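PDB 4CJM: fibroblast growth factor 18 from Homo sapiens, which acts as a secreted growth factor that signals through fibroblast growth factor receptors, regulating cell proliferation, differentiation and migration, and is required for normal bone development. Local coordinates for residues 17-21 with 22-26. Numbering follows the deposited sequence.
Sequences IQVLG and RRISA
Gln-18 and Ser-25 face each other as an antiparallel hydrogen-bonded pair in a short beta hairpin, strands 16-19 and 24-25, of the beta-trefoil fold of this growth factor. Gln-18 N donates to Ser-25 O at 2.6 Å, and Ser-25 N returns a bond of 3.2 Å to Gln-18 O. The same two residues are also joined through their side chains. The glutamine chain runs out extended beyond CG. Ser-25 OG lies opposite its own backbone N (chi1 154°) and donates to Gln-18 OE1 at 3.3 Å, in the carbonyl plane. Arg-27 N also donates to this oxygen, so two donors grip the amide oxygen of this buried side chain. Gln-18 NE2 makes a weak hydrogen bond to Asp-32 OD2.

On the other face, Val-19 and Ile-24 form the non-hydrogen-bonded pair. Their side chains run next to each other in the same direction, with Ile-24 CD1 4.1 Å from Val-19 CG1. Nearer the turn, Leu-20 N bonds to Arg-23 O at 3.2 Å. Gly-21 follows with a positive phi of 131°, which suits glycine, having no CB to meet the preceding carbonyl oxygen. Leu-20 and Arg-23 run alongside each other on the Gln-18 and Ser-25 side. Leu-20 CD1 approaches the arginine guanidinium obliquely and also reaches Ser-25 CB, at 4.1 Å.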
loop_
_atom_site.group_PDB
_atom_site.type_symbol
_atom_site.label_atom_id
_atom_site.label_comp_id
_atom_site.label_asym_id
_atom_site.label_seq_id
_atom_site.Cartn_x
_atom_site.Cartn_y
_atom_site.Cartn_z
ATOM N N ILE A 17 3.371 -3.622 5.865
ATOM C CA ILE A 17 2.557 -4.180 4.804
ATOM C C ILE A 17 3.262 -5.393 4.226
ATOM O O ILE A 17 4.468 -5.334 3.916
ATOM C CB ILE A 17 2.327 -3.168 3.667
ATOM C CG1 ILE A 17 1.502 -1.976 4.172
ATOM C CG2 ILE A 17 1.629 -3.836 2.495
ATOM C CD1 ILE A 17 1.200 -0.937 3.111
ATOM N N GLN A 18 2.493 -6.466 4.080
ATOM C CA GLN A 18 2.935 -7.703 3.471
ATOM C C GLN A 18 2.123 -8.021 2.218
ATOM O O GLN A 18 0.882 -7.940 2.244
ATOM C CB GLN A 18 2.725 -8.841 4.430
ATOM C CG GLN A 18 3.518 -8.722 5.703
ATOM C CD GLN A 18 3.021 -9.701 6.741
ATOM O OE1 GLN A 18 1.874 -9.606 7.195
ATOM N NE2 GLN A 18 3.881 -10.611 7.161
ATOM N N VAL A 19 2.817 -8.345 1.121
ATOM C CA VAL A 19 2.182 -8.935 -0.047
ATOM C C VAL A 19 2.473 -10.420 0.056
ATOM O O VAL A 19 3.545 -10.896 -0.342
ATOM C CB VAL A 19 2.718 -8.362 -1.368
ATOM C CG1 VAL A 19 1.970 -8.979 -2.532
ATOM C CG2 VAL A 19 2.576 -6.849 -1.399
ATOM N N LEU A 20 1.499 -11.136 0.609
ATOM C CA LEU A 20 1.602 -12.573 0.846
ATOM C C LEU A 20 1.247 -13.391 -0.383
ATOM O O LEU A 20 1.368 -14.610 -0.371
ATOM C CB LEU A 20 0.691 -12.973 2.016
ATOM C CG LEU A 20 0.979 -12.236 3.325
ATOM C CD1 LEU A 20 -0.122 -12.465 4.349
ATOM C CD2 LEU A 20 2.332 -12.645 3.898
ATOM N N GLY A 21 0.827 -12.717 -1.445
ATOM C CA GLY A 21 0.289 -13.368 -2.613
ATOM C C GLY A 21 -1.006 -12.652 -2.929
ATOM O O GLY A 21 -1.037 -11.442 -2.994
ATOM N N ARG A 22 -2.073 -13.402 -3.141
ATOM C CA ARG A 22 -3.385 -12.806 -3.326
ATOM C C ARG A 22 -3.782 -12.004 -2.084
ATOM O O ARG A 22 -4.367 -10.924 -2.188
ATOM C CB ARG A 22 -4.395 -13.901 -3.642
ATOM C CG ARG A 22 -5.840 -13.484 -3.753
ATOM C CD ARG A 22 -6.794 -14.658 -4.113
ATOM N NE ARG A 22 -6.376 -15.602 -5.175
ATOM C CZ ARG A 22 -5.939 -16.866 -5.024
ATOM N NH1 ARG A 22 -5.778 -17.430 -3.825
ATOM N NH2 ARG A 22 -5.639 -17.582 -6.106
ATOM N N ARG A 23 -3.423 -12.502 -0.910
ATOM C CA ARG A 23 -3.791 -11.858 0.348
ATOM C C ARG A 23 -2.841 -10.715 0.688
ATOM O O ARG A 23 -1.641 -10.798 0.458
ATOM C CB ARG A 23 -3.785 -12.897 1.449
ATOM C CG ARG A 23 -4.323 -12.418 2.767
ATOM C CD ARG A 23 -4.510 -13.572 3.746
ATOM N NE ARG A 23 -4.448 -13.126 5.139
ATOM C CZ ARG A 23 -3.461 -13.360 6.013
ATOM N NH1 ARG A 23 -2.377 -14.064 5.696
ATOM N NH2 ARG A 23 -3.570 -12.870 7.247
ATOM N N ILE A 24 -3.413 -9.633 1.206
ATOM C CA ILE A 24 -2.663 -8.457 1.641
ATOM C C ILE A 24 -2.899 -8.256 3.125
ATOM O O ILE A 24 -3.993 -8.487 3.640
ATOM C CB ILE A 24 -3.112 -7.181 0.911
ATOM C CG1 ILE A 24 -2.940 -7.324 -0.603
ATOM C CG2 ILE A 24 -2.354 -5.959 1.420
ATOM C CD1 ILE A 24 -1.514 -7.497 -1.067
ATOM N N SER A 25 -1.845 -7.854 3.827
ATOM C CA SER A 25 -1.935 -7.689 5.271
ATOM C C SER A 25 -0.869 -6.714 5.745
ATOM O O SER A 25 0.020 -6.366 4.972
ATOM C CB SER A 25 -1.825 -9.061 5.930
ATOM O OG SER A 25 -1.326 -8.947 7.233
ATOM N N ALA A 26 -0.958 -6.270 6.997
ATOM C CA ALA A 26 0.074 -5.410 7.574
ATOM C C ALA A 26 0.519 -5.945 8.922
ATOM O O ALA A 26 0.400 -5.255 9.938
ATOM C CB ALA A 26 -0.426 -3.984 7.711
#